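Local coordinates for protein fructose-bisphosphate aldolase (Thermus caldophilus, PDB 2FJK) that belongs to the class II aldolase family, adopts a TIM-barrel fold, assembles from four chains and holds 1,3-dihydroxyacetonephosphate in its pocket, at residues A[109-114]-A[131-136]; A[160-165]-A[201-206]; A[28-33]-A[44-49]; A[32-37]-A[73-78]; A[272-275]-A[279-282]. All blocks are in the same frame, centred on the assembly; numbering follows the deposited sequence.

Contact 1: A[109-114]-A[131-136]; sequences ETNVRE and AELGRL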
# COMPACT_ATOMS: atom_id res chain seq x y z
N GLU A 109 -23.32 2.85 33.55
CA GLU A 109 -21.93 2.85 33.99
C GLU A 109 -21.03 1.93 33.18
O GLU A 109 -19.89 2.28 32.88
CB GLU A 109 -21.83 2.49 35.48
CG GLU A 109 -22.34 3.57 36.44
CD GLU A 109 -21.63 4.90 36.27
OE1 GLU A 109 -20.38 4.90 36.27
OE2 GLU A 109 -22.31 5.93 36.14
N THR A 110 -21.53 0.75 32.84
CA THR A 110 -20.73 -0.18 32.05
C THR A 110 -20.56 0.33 30.62
O THR A 110 -19.51 0.14 30.01
CB THR A 110 -21.38 -1.58 32.01
OG1 THR A 110 -21.54 -2.05 33.36
CG2 THR A 110 -20.50 -2.57 31.24
N ASN A 111 -21.59 0.98 30.09
CA ASN A 111 -21.55 1.53 28.74
C ASN A 111 -20.46 2.59 28.73
O ASN A 111 -19.54 2.53 27.92
CB ASN A 111 -22.90 2.17 28.38
CG ASN A 111 -23.02 2.49 26.90
OD1 ASN A 111 -22.02 2.60 26.19
ND2 ASN A 111 -24.25 2.66 26.43
N VAL A 112 -20.59 3.54 29.66
CA VAL A 112 -19.63 4.62 29.81
C VAL A 112 -18.23 4.06 29.97
O VAL A 112 -17.29 4.53 29.32
CB VAL A 112 -19.95 5.49 31.04
CG1 VAL A 112 -18.77 6.41 31.35
CG2 VAL A 112 -21.21 6.30 30.80
N ARG A 113 -18.09 3.06 30.84
CA ARG A 113 -16.79 2.44 31.09
C ARG A 113 -16.18 1.88 29.81
O ARG A 113 -15.05 2.22 29.44
CB ARG A 113 -16.94 1.32 32.10
CG ARG A 113 -15.66 0.55 32.39
CD ARG A 113 -16.00 -0.79 33.01
NE ARG A 113 -16.98 -0.63 34.08
CZ ARG A 113 -17.85 -1.57 34.44
NH1 ARG A 113 -17.85 -2.74 33.83
NH2 ARG A 113 -18.71 -1.33 35.42
N GLU A 114 -16.92 1.00 29.15
CA GLU A 114 -16.45 0.37 27.91
C GLU A 114 -16.15 1.42 26.83
O GLU A 114 -15.07 1.44 26.25
CB GLU A 114 -17.49 -0.62 27.40
CG GLU A 114 -17.65 -1.87 28.25
CD GLU A 114 -16.54 -2.87 28.00
OE1 GLU A 114 -16.18 -3.08 26.82
OE2 GLU A 114 -16.03 -3.46 28.98
N ALA A 131 -20.49 6.34 19.62
CA ALA A 131 -21.03 5.54 20.71
C ALA A 131 -22.54 5.66 20.69
O ALA A 131 -23.09 6.64 20.18
CB ALA A 131 -20.49 6.04 22.04
N GLU A 132 -23.24 4.66 21.21
CA GLU A 132 -24.68 4.73 21.21
C GLU A 132 -25.30 4.56 22.59
O GLU A 132 -24.83 3.78 23.41
CB GLU A 132 -25.28 3.72 20.22
CG GLU A 132 -24.91 2.27 20.46
CD GLU A 132 -25.28 1.39 19.26
OE1 GLU A 132 -26.46 1.40 18.83
OE2 GLU A 132 -24.37 0.68 18.75
N LEU A 133 -26.36 5.33 22.82
CA LEU A 133 -27.10 5.30 24.07
C LEU A 133 -28.55 5.02 23.70
O LEU A 133 -29.13 5.72 22.86
CB LEU A 133 -26.99 6.65 24.78
CG LEU A 133 -27.60 6.77 26.17
CD1 LEU A 133 -26.97 5.72 27.12
CD2 LEU A 133 -27.35 8.18 26.68
N GLY A 134 -29.14 4.00 24.31
CA GLY A 134 -30.51 3.65 24.00
C GLY A 134 -30.50 2.50 23.00
O GLY A 134 -29.61 2.42 22.17
N ARG A 135 -31.50 1.63 23.08
CA ARG A 135 -31.57 0.49 22.18
C ARG A 135 -32.32 0.84 20.91
O ARG A 135 -33.38 1.46 20.96
CB ARG A 135 -32.26 -0.68 22.88
CG ARG A 135 -32.23 -1.97 22.10
CD ARG A 135 -31.48 -3.03 22.87
NE ARG A 135 -31.94 -3.10 24.25
CZ ARG A 135 -31.51 -3.99 25.15
NH1 ARG A 135 -30.60 -4.89 24.81
NH2 ARG A 135 -32.00 -3.98 26.38
N LEU A 136 -31.78 0.43 19.77
CA LEU A 136 -32.41 0.70 18.48
C LEU A 136 -33.59 -0.23 18.26
O LEU A 136 -33.49 -1.21 17.52
CB LEU A 136 -31.41 0.53 17.33
CG LEU A 136 -30.43 1.66 17.05
CD1 LEU A 136 -29.52 1.25 15.90
CD2 LEU A 136 -31.18 2.93 16.69
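Asn111 on helix 108-124 extends its amide to the backbone of Glu132, near the end of strand 128-133. Its ND2 lies 3.3 Å from Glu132 O, a rather long hydrogen bond but an almost straight one, with 170° at the hydrogen. The two flat groups are well matched: the donor sits in the carbonyl plane, and the carbonyl oxygen is only 7° out of the plane of the Asn111 amide. With CG anti to the backbone N (chi1 -168°), the amide is carried outward from the helix to the strand. Leu133 approaches the same amide with one methyl, its CD1 standing 4.2 Å from Asn111 ND2, and the two side chains cross obliquely. Glu132 is gripped through its backbone oxygen, while its CB points away from the helix and its carboxylate extends in a different direction, the side chain coming to about 8 Å from the bound 1,3-dihydroxyacetonephosphate. Both segments belong to the beta-alpha-beta unit of strand 98-101, helix 108-124 and strand 128-133, and Phe161 of the adjoining helix 155-164 packs on both Asn111 and Ala131.

Contact 2: A[160-165]-A[201-206]; sequences IFMERT and VPAPLV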
# COMPACT_ATOMS: atom_id res chain seq x y z
N ILE A 160 -24.55 13.69 29.38
CA ILE A 160 -23.69 13.10 30.39
C ILE A 160 -22.84 11.96 29.84
O ILE A 160 -21.66 11.85 30.14
CB ILE A 160 -24.52 12.57 31.58
CG1 ILE A 160 -25.28 13.73 32.23
CG2 ILE A 160 -23.60 11.93 32.60
CD1 ILE A 160 -26.24 13.31 33.32
N PHE A 161 -23.46 11.10 29.03
CA PHE A 161 -22.76 9.98 28.42
C PHE A 161 -21.62 10.53 27.57
O PHE A 161 -20.48 10.09 27.68
CB PHE A 161 -23.72 9.16 27.55
CG PHE A 161 -23.09 7.96 26.90
CD1 PHE A 161 -22.61 6.91 27.67
CD2 PHE A 161 -23.02 7.86 25.52
CE1 PHE A 161 -22.06 5.78 27.08
CE2 PHE A 161 -22.47 6.73 24.90
CZ PHE A 161 -21.99 5.69 25.68
N MSE A 162 -21.95 11.50 26.72
CA MSE A 162 -20.98 12.13 25.84
C MSE A 162 -19.85 12.86 26.58
O MSE A 162 -18.72 12.90 26.10
CB MSE A 162 -21.70 13.10 24.89
CG MSE A 162 -22.49 12.39 23.81
SE MSE A 162 -21.36 11.26 22.72
CE MSE A 162 -20.94 12.53 21.33
N GLU A 163 -20.16 13.43 27.74
CA GLU A 163 -19.13 14.13 28.50
C GLU A 163 -18.21 13.16 29.25
O GLU A 163 -16.99 13.33 29.25
CB GLU A 163 -19.77 15.13 29.47
CG GLU A 163 -20.32 16.37 28.76
CD GLU A 163 -21.10 17.30 29.69
OE1 GLU A 163 -21.45 18.42 29.25
OE2 GLU A 163 -21.38 16.91 30.85
N ARG A 164 -18.78 12.14 29.88
CA ARG A 164 -17.98 11.17 30.63
C ARG A 164 -17.10 10.33 29.70
O ARG A 164 -16.03 9.87 30.09
CB ARG A 164 -18.88 10.26 31.47
CG ARG A 164 -19.97 10.99 32.23
CD ARG A 164 -20.35 10.25 33.50
NE ARG A 164 -19.33 9.29 33.90
CZ ARG A 164 -19.57 8.19 34.61
NH1 ARG A 164 -20.81 7.92 35.00
NH2 ARG A 164 -18.58 7.37 34.93
N THR A 165 -17.56 10.12 28.47
CA THR A 165 -16.78 9.39 27.48
C THR A 165 -16.25 10.48 26.55
O THR A 165 -16.79 11.58 26.52
CB THR A 165 -17.64 8.42 26.65
OG1 THR A 165 -18.51 9.17 25.79
CG2 THR A 165 -18.47 7.53 27.55
N VAL A 201 -26.77 17.92 23.10
CA VAL A 201 -25.57 17.29 22.55
C VAL A 201 -25.20 17.94 21.23
O VAL A 201 -25.82 17.67 20.20
CB VAL A 201 -25.78 15.78 22.34
CG1 VAL A 201 -24.48 15.14 21.88
CG2 VAL A 201 -26.26 15.14 23.63
N PRO A 202 -24.18 18.82 21.25
CA PRO A 202 -23.70 19.53 20.06
C PRO A 202 -23.00 18.64 19.04
O PRO A 202 -23.08 18.88 17.84
CB PRO A 202 -22.77 20.58 20.66
CG PRO A 202 -22.19 19.87 21.84
CD PRO A 202 -23.41 19.20 22.44
N ALA A 203 -22.32 17.60 19.52
CA ALA A 203 -21.61 16.67 18.64
C ALA A 203 -22.53 16.15 17.55
O ALA A 203 -23.74 16.15 17.69
CB ALA A 203 -21.06 15.52 19.45
N PRO A 204 -21.96 15.70 16.42
CA PRO A 204 -22.83 15.19 15.36
C PRO A 204 -23.62 13.95 15.80
O PRO A 204 -23.11 13.10 16.51
CB PRO A 204 -21.87 14.92 14.21
CG PRO A 204 -20.53 14.84 14.84
CD PRO A 204 -20.57 15.84 15.94
N LEU A 205 -24.89 13.88 15.39
CA LEU A 205 -25.75 12.75 15.73
C LEU A 205 -25.78 11.71 14.64
O LEU A 205 -25.62 12.03 13.46
CB LEU A 205 -27.17 13.23 16.01
CG LEU A 205 -27.34 14.23 17.15
CD1 LEU A 205 -28.80 14.62 17.32
CD2 LEU A 205 -26.79 13.66 18.45
N VAL A 206 -26.02 10.46 15.03
CA VAL A 206 -26.04 9.34 14.10
C VAL A 206 -27.32 8.52 14.13
O VAL A 206 -27.82 8.17 15.20
CB VAL A 206 -24.86 8.40 14.37
CG1 VAL A 206 -24.73 7.38 13.24
CG2 VAL A 206 -23.60 9.22 14.54
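Met162, modelled as selenomethionine, crosses from helix 155-164 to Val201 and Ala203 in the connection that leads into strand 205-207. Its CB points toward that connection but stays 4.6 Å from Val201 CG1. The next atom makes the first real contact: Met162 CG lies 3.9 Å from Val201 CG1, and the two side chains meet at about a right angle, the valine offering the methyl that stands anti to its own backbone N. Beyond CG the chain bends (chi2 -59°), so that SE turns off instead of continuing over Val201. A further bend about the CG-SE bond then brings the methyl to Ala203, where Met162 CE and Ala203 CB are 3.5 Å apart, a close methyl-to-methyl approach.

In the barrel, helix 155-164 is followed by strand 171-172, and Val206 on the next strand shares backbone hydrogen bonds with Leu170 and Val172. Met162 thus touches the connection from helix 191-200 that leads into the next strand, 205-207. Within that connection, Val201 O accepts a hydrogen bond from Arg13 NH1. The helix carrying Met162 ends shortly after it, where Thr165 OG1 and Thr165 N both bond to Phe161 O, from opposite faces of its carbonyl plane. Met162 also packs on Ala167 and Leu170, in the link from its own helix to strand 171-172.

Contact 3: A[28-33]-A[44-49]; sequences EFTQAI and VILALS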
# COMPACT_ATOMS: atom_id res chain seq x y z
N GLU A 28 -17.53 -5.32 -5.29
CA GLU A 28 -18.68 -4.71 -5.96
C GLU A 28 -19.42 -3.64 -5.16
O GLU A 28 -19.78 -2.59 -5.71
CB GLU A 28 -19.67 -5.79 -6.41
CG GLU A 28 -19.22 -6.56 -7.66
CD GLU A 28 -18.36 -7.78 -7.36
OE1 GLU A 28 -17.81 -7.87 -6.24
OE2 GLU A 28 -18.22 -8.65 -8.25
N PHE A 29 -19.64 -3.89 -3.87
CA PHE A 29 -20.33 -2.90 -3.05
C PHE A 29 -19.45 -1.69 -2.81
O PHE A 29 -19.94 -0.56 -2.80
CB PHE A 29 -20.73 -3.48 -1.69
CG PHE A 29 -22.00 -4.29 -1.71
CD1 PHE A 29 -22.02 -5.56 -2.28
CD2 PHE A 29 -23.16 -3.80 -1.15
CE1 PHE A 29 -23.18 -6.32 -2.28
CE2 PHE A 29 -24.33 -4.55 -1.14
CZ PHE A 29 -24.34 -5.81 -1.71
N THR A 30 -18.15 -1.90 -2.64
CA THR A 30 -17.25 -0.79 -2.38
C THR A 30 -17.14 0.13 -3.59
O THR A 30 -17.09 1.35 -3.45
CB THR A 30 -15.85 -1.23 -2.00
OG1 THR A 30 -15.92 -2.19 -0.93
CG2 THR A 30 -15.05 -0.03 -1.52
N GLN A 31 -17.10 -0.46 -4.78
CA GLN A 31 -17.01 0.32 -6.01
C GLN A 31 -18.27 1.15 -6.21
O GLN A 31 -18.19 2.35 -6.52
CB GLN A 31 -16.84 -0.61 -7.21
CG GLN A 31 -15.61 -1.49 -7.14
CD GLN A 31 -15.51 -2.41 -8.33
OE1 GLN A 31 -16.42 -3.20 -8.60
NE2 GLN A 31 -14.41 -2.32 -9.06
N ALA A 32 -19.42 0.51 -6.06
CA ALA A 32 -20.71 1.18 -6.24
C ALA A 32 -20.83 2.38 -5.30
O ALA A 32 -21.19 3.48 -5.73
CB ALA A 32 -21.85 0.20 -5.99
N ILE A 33 -20.52 2.16 -4.03
CA ILE A 33 -20.60 3.22 -3.06
C ILE A 33 -19.68 4.40 -3.39
O ILE A 33 -20.13 5.54 -3.42
CB ILE A 33 -20.24 2.74 -1.65
CG1 ILE A 33 -21.20 1.62 -1.22
CG2 ILE A 33 -20.32 3.89 -0.68
CD1 ILE A 33 -20.79 0.95 0.09
N VAL A 44 -18.47 10.64 1.91
CA VAL A 44 -19.11 9.35 2.16
C VAL A 44 -18.37 8.56 3.23
O VAL A 44 -17.18 8.78 3.48
CB VAL A 44 -19.17 8.49 0.86
CG1 VAL A 44 -17.78 8.04 0.47
CG2 VAL A 44 -20.09 7.29 1.06
N ILE A 45 -19.09 7.64 3.87
CA ILE A 45 -18.53 6.79 4.91
C ILE A 45 -18.68 5.33 4.51
O ILE A 45 -19.78 4.88 4.17
CB ILE A 45 -19.26 7.00 6.26
CG1 ILE A 45 -18.96 8.40 6.80
CG2 ILE A 45 -18.80 5.95 7.27
CD1 ILE A 45 -19.69 8.73 8.09
N LEU A 46 -17.58 4.59 4.52
CA LEU A 46 -17.62 3.17 4.22
C LEU A 46 -17.76 2.45 5.56
O LEU A 46 -16.87 2.52 6.42
CB LEU A 46 -16.35 2.74 3.48
CG LEU A 46 -16.21 3.34 2.08
CD1 LEU A 46 -15.00 2.77 1.37
CD2 LEU A 46 -17.45 3.02 1.29
N ALA A 47 -18.89 1.78 5.76
CA ALA A 47 -19.16 1.07 7.00
C ALA A 47 -18.94 -0.42 6.88
O ALA A 47 -19.39 -1.06 5.93
CB ALA A 47 -20.60 1.35 7.47
N LEU A 48 -18.22 -0.98 7.84
CA LEU A 48 -17.98 -2.40 7.85
C LEU A 48 -18.34 -3.01 9.20
O LEU A 48 -17.69 -2.72 10.20
CB LEU A 48 -16.52 -2.71 7.54
CG LEU A 48 -16.05 -2.60 6.09
CD1 LEU A 48 -15.91 -1.13 5.69
CD2 LEU A 48 -14.72 -3.33 5.96
N SER A 49 -19.35 -3.86 9.22
CA SER A 49 -19.76 -4.51 10.45
C SER A 49 -18.67 -5.51 10.80
O SER A 49 -17.66 -5.64 10.08
CB SER A 49 -21.07 -5.26 10.24
OG SER A 49 -20.85 -6.36 9.35
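The beta-alpha-beta unit of strand 19-23, helix 27-38 and strand 44-47 is closed here by Thr30 and Ile33 packing on Val44 and Leu46. The helix and strand segments run nearly antiparallel, at 170°, with their axes 10.1 Å apart, as expected where a barrel helix lies along the outside of a strand. Ile33 and Leu46 carry most of the contact. The CG2 methyl of Ile33, anti to the backbone N while CG1 lies beside that N (chi1 -59°), meets two residues of the strand. Ile33 CG2 is 3.6 Å from Leu46 CD2 and 3.8 Å from Val44 CG2. The isoleucine and leucine slide past each other in opposite directions, so Leu46 CD2 also lies 4.1 Å from Ile33 CD1; the isoleucine and Val44 instead cross at about a right angle. The second branch of the leucine serves the previous helical turn, with Leu46 CD1 at 4.0 Å from Thr30 CG2.

Val64 of helix 50-68 touches both Thr30 and Leu46, whereas Phe22 of strand 19-23 touches Ile33 and Val44. The earlier part of the helix faces the second subunit: Glu28 OE2 is hydrogen-bonded to Tyr55 OH and Asn26 ND2 of that subunit.

The threonine divides its roles, for OG1 is hydrogen-bonded to Asn26 O, just ahead of the helix, and leaves its methyl for Leu46. All four touching residues are buried and no hydrogen bond joins the segments, which implies that their cohesion comes from van der Waals and hydrophobic packing of methyl groups.

Contact 4: A[32-37]-A[73-78]; sequences AILEAA and VPVAVH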
# COMPACT_ATOMS: atom_id res chain seq x y z
N ALA A 32 -19.42 0.51 -6.06
CA ALA A 32 -20.71 1.18 -6.24
C ALA A 32 -20.83 2.38 -5.30
O ALA A 32 -21.19 3.48 -5.73
CB ALA A 32 -21.85 0.20 -5.99
N ILE A 33 -20.52 2.16 -4.03
CA ILE A 33 -20.60 3.22 -3.06
C ILE A 33 -19.68 4.40 -3.39
O ILE A 33 -20.13 5.54 -3.42
CB ILE A 33 -20.24 2.74 -1.65
CG1 ILE A 33 -21.20 1.62 -1.22
CG2 ILE A 33 -20.32 3.89 -0.68
CD1 ILE A 33 -20.79 0.95 0.09
N LEU A 34 -18.40 4.10 -3.62
CA LEU A 34 -17.41 5.13 -3.94
C LEU A 34 -17.64 5.85 -5.26
O LEU A 34 -17.37 7.05 -5.39
CB LEU A 34 -15.99 4.55 -3.93
CG LEU A 34 -15.42 4.18 -2.55
CD1 LEU A 34 -13.98 3.72 -2.71
CD2 LEU A 34 -15.49 5.38 -1.63
N GLU A 35 -18.13 5.13 -6.26
CA GLU A 35 -18.39 5.74 -7.56
C GLU A 35 -19.56 6.70 -7.39
O GLU A 35 -19.54 7.82 -7.91
CB GLU A 35 -18.72 4.69 -8.60
CG GLU A 35 -17.52 3.89 -9.06
CD GLU A 35 -17.91 2.79 -10.02
OE1 GLU A 35 -18.78 3.04 -10.87
OE2 GLU A 35 -17.34 1.68 -9.92
N ALA A 36 -20.58 6.24 -6.66
CA ALA A 36 -21.75 7.07 -6.40
C ALA A 36 -21.24 8.33 -5.70
O ALA A 36 -21.73 9.43 -5.96
CB ALA A 36 -22.73 6.32 -5.50
N ALA A 37 -20.25 8.18 -4.84
CA ALA A 37 -19.67 9.32 -4.13
C ALA A 37 -18.92 10.27 -5.08
O ALA A 37 -19.04 11.49 -4.96
CB ALA A 37 -18.74 8.84 -3.03
N VAL A 73 -13.04 12.55 -3.07
CA VAL A 73 -14.03 13.16 -2.17
C VAL A 73 -13.67 12.68 -0.78
O VAL A 73 -12.91 11.73 -0.63
CB VAL A 73 -15.49 12.71 -2.49
CG1 VAL A 73 -15.83 13.03 -3.94
CG2 VAL A 73 -15.65 11.22 -2.22
N PRO A 74 -14.18 13.35 0.27
CA PRO A 74 -13.85 12.91 1.63
C PRO A 74 -14.47 11.55 1.91
O PRO A 74 -15.66 11.36 1.70
CB PRO A 74 -14.46 14.00 2.52
CG PRO A 74 -14.51 15.21 1.60
CD PRO A 74 -14.95 14.60 0.30
N VAL A 75 -13.65 10.61 2.36
CA VAL A 75 -14.14 9.27 2.67
C VAL A 75 -13.66 8.80 4.04
O VAL A 75 -12.47 8.89 4.35
CB VAL A 75 -13.66 8.23 1.63
CG1 VAL A 75 -14.03 6.82 2.10
CG2 VAL A 75 -14.28 8.52 0.27
N ALA A 76 -14.58 8.29 4.85
CA ALA A 76 -14.25 7.77 6.17
C ALA A 76 -14.56 6.28 6.18
O ALA A 76 -15.51 5.83 5.54
CB ALA A 76 -15.08 8.48 7.25
N VAL A 77 -13.74 5.52 6.90
CA VAL A 77 -13.92 4.08 7.02
C VAL A 77 -14.25 3.78 8.50
O VAL A 77 -13.38 3.86 9.36
CB VAL A 77 -12.64 3.34 6.58
CG1 VAL A 77 -12.81 1.84 6.75
CG2 VAL A 77 -12.33 3.69 5.11
N HIS A 78 -15.52 3.46 8.78
CA HIS A 78 -16.00 3.18 10.14
C HIS A 78 -16.32 1.72 10.45
O HIS A 78 -16.79 0.98 9.58
CB HIS A 78 -17.26 3.99 10.44
CG HIS A 78 -17.05 5.47 10.49
ND1 HIS A 78 -17.82 6.31 11.27
CD2 HIS A 78 -16.17 6.27 9.84
CE1 HIS A 78 -17.42 7.56 11.11
NE2 HIS A 78 -16.42 7.56 10.24
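Leu34 is the first residue of segment 32-37 to touch segment 73-78, meeting Val75 with a single methyl. Its CB does not point straight at the strand; with CD1 taking the extended direction (chi2 -176°), the other branch, CD2, turns to the strand and lies 3.9 Å from Val75 CG2. The two side chains cross at about a right angle, branch against branch. Val75 presents the methyl beside its backbone N, having CG1 anti to that atom (chi1 173°).

Three residues on, one helical turn later, Ala37 points its CB toward segment 73-78. Here the backbones come nearer, with 7.1 Å between Ala37 CA and Val73 CA, and a short side chain suffices to fill the interval. Ala37 CB lies 4.0 Å from Val73 CG2, the methyl placed between the backbone N and the carbonyl carbon. The other branch meets main chain, Val73 CG1 being 3.7 Å from Ala37 O.

The helix thus spans two adjacent strands of the barrel, since Val44 of strand 44-47 touches Ala37 as well as Val75. Helix 50-68 adds Leu67 against Leu34 and Ala68 against Val75. Ala36 packs instead on helix 277-299, through Val292 and Met296 among others. Beyond Val73, backbone hydrogen bonds join it and Val75 to Met1.

All four residues that meet are buried and apolar, and there is no hydrogen bond across. The longer side chain, Leu34, meets the more distant backbone pair and the shorter, Ala37, the nearer one; cohesion comes from apolar contact, with Ala37 O the one polar atom touched.

Contact 5: A[272-275]-A[279-282]; sequences PKEF and KYLG
Glu274 lays its carboxylate against the aliphatic root of Lys279, at the start of helix 277-299. Glu274 OE2 is 3.2 Å from Lys279 CG, and Glu274 CD is 3.3 Å from Lys279 CB, so the acid group meets carbon and not the amino group. The two side chains cross at about a right angle. Although the lysine CB points toward the glutamate, the rest of its chain leads away, leaving 5.9 Å between Glu274 OE1 and Lys279 NZ. Tyr280 is a looser neighbour: Glu274 CG approaches the edge of its ring, near the ring plane, at 4.5 Å from Tyr280 CD2.

The bend in the glutamate chain is what makes this possible. CG stands anti to the backbone N (chi1 -173°), heading for the helix, and the turn at chi2 (67°) folds the carboxylate over Lys279. Its polar partner lies between the segments, where Glu274 OE2 accepts a hydrogen bond from Asp276 N. Further out, the second subunit holds the surroundings. Thr261 OG1 of that subunit is hydrogen-bonded to both Tyr280 OH and Phe275 O, and Glu227 of the same subunit forms a salt bridge with Lys273.

The contact lies where the loop after helix 254-270 leads into helix 277-299, at a subunit interface. No hydrogen bond or salt bridge links the two segments directly. The opposite charges probably attract each other weakly at this distance, and a carboxylate bonded to a backbone NH just before the helix is also likely to be favoured by the helix dipole.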
# COMPACT_ATOMS: atom_id res chain seq x y z
N PRO A 272 -30.93 -18.41 -17.58
CA PRO A 272 -30.46 -19.66 -16.98
C PRO A 272 -29.13 -20.15 -17.55
O PRO A 272 -28.41 -20.89 -16.89
CB PRO A 272 -31.61 -20.63 -17.25
CG PRO A 272 -32.82 -19.75 -17.31
CD PRO A 272 -32.31 -18.55 -18.08
N LYS A 273 -28.80 -19.76 -18.78
CA LYS A 273 -27.55 -20.21 -19.39
C LYS A 273 -26.34 -19.43 -18.90
O LYS A 273 -25.20 -19.78 -19.21
CB LYS A 273 -27.63 -20.10 -20.91
CG LYS A 273 -28.74 -20.91 -21.56
CD LYS A 273 -28.74 -20.71 -23.07
CE LYS A 273 -29.93 -21.41 -23.73
NZ LYS A 273 -30.03 -22.85 -23.34
N GLU A 274 -26.58 -18.39 -18.12
CA GLU A 274 -25.51 -17.53 -17.64
C GLU A 274 -24.72 -18.06 -16.44
O GLU A 274 -25.30 -18.45 -15.41
CB GLU A 274 -26.09 -16.17 -17.28
CG GLU A 274 -25.05 -15.15 -16.92
CD GLU A 274 -24.19 -14.79 -18.11
OE1 GLU A 274 -24.69 -14.10 -19.01
OE2 GLU A 274 -23.01 -15.21 -18.14
N PHE A 275 -23.39 -18.07 -16.56
CA PHE A 275 -22.53 -18.48 -15.46
C PHE A 275 -21.28 -17.61 -15.28
O PHE A 275 -20.38 -17.93 -14.50
CB PHE A 275 -22.17 -19.97 -15.55
CG PHE A 275 -21.46 -20.37 -16.81
CD1 PHE A 275 -20.12 -20.11 -16.98
CD2 PHE A 275 -22.15 -21.05 -17.82
CE1 PHE A 275 -19.45 -20.51 -18.14
CE2 PHE A 275 -21.49 -21.46 -18.98
CZ PHE A 275 -20.14 -21.19 -19.14
N LYS A 279 -21.79 -10.91 -15.12
CA LYS A 279 -23.04 -10.68 -15.82
C LYS A 279 -24.20 -10.47 -14.84
O LYS A 279 -25.19 -9.83 -15.18
CB LYS A 279 -23.37 -11.85 -16.76
CG LYS A 279 -22.39 -12.05 -17.92
CD LYS A 279 -22.39 -10.87 -18.88
CE LYS A 279 -21.36 -11.06 -19.97
NZ LYS A 279 -21.09 -9.79 -20.72
N TYR A 280 -24.09 -11.02 -13.63
CA TYR A 280 -25.14 -10.80 -12.66
C TYR A 280 -24.70 -9.94 -11.48
O TYR A 280 -25.52 -9.27 -10.86
CB TYR A 280 -25.79 -12.13 -12.19
CG TYR A 280 -24.87 -13.25 -11.71
CD1 TYR A 280 -24.42 -13.29 -10.39
CD2 TYR A 280 -24.50 -14.28 -12.57
CE1 TYR A 280 -23.62 -14.35 -9.93
CE2 TYR A 280 -23.70 -15.34 -12.13
CZ TYR A 280 -23.26 -15.37 -10.81
OH TYR A 280 -22.46 -16.41 -10.37
N LEU A 281 -23.40 -9.94 -11.18
CA LEU A 281 -22.90 -9.11 -10.08
C LEU A 281 -22.70 -7.68 -10.59
O LEU A 281 -22.76 -6.72 -9.83
CB LEU A 281 -21.56 -9.64 -9.56
CG LEU A 281 -21.57 -11.04 -8.96
CD1 LEU A 281 -20.15 -11.40 -8.54
CD2 LEU A 281 -22.53 -11.11 -7.77
N GLY A 282 -22.47 -7.56 -11.90
CA GLY A 282 -22.27 -6.25 -12.51
C GLY A 282 -23.56 -5.44 -12.45
O GLY A 282 -23.57 -4.32 -11.95

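Overall arrangement
Contacts 3 and 4 are buried between helix 27-38 and the barrel strands: both use that helix, share Ala32 and Ile33, and end on neighbouring strands, their centres 6 Å apart. Contacts 1 and 2 form a second pair, touching through Phe161 and through the salt bridge from Glu109 OE2 to Arg164 NH1. Contact 1 is buried like 3 and 4 yet relies on a side-chain-to-backbone hydrogen bond, whereas contact 2 is partly buried and purely apolar. Contact 5 lies furthest out, about 29 Å from the centre of the chain, and mixes charge with aliphatic carbon. It meets contact 3 where Leu281 packs on Glu28, and both also touch the second subunit.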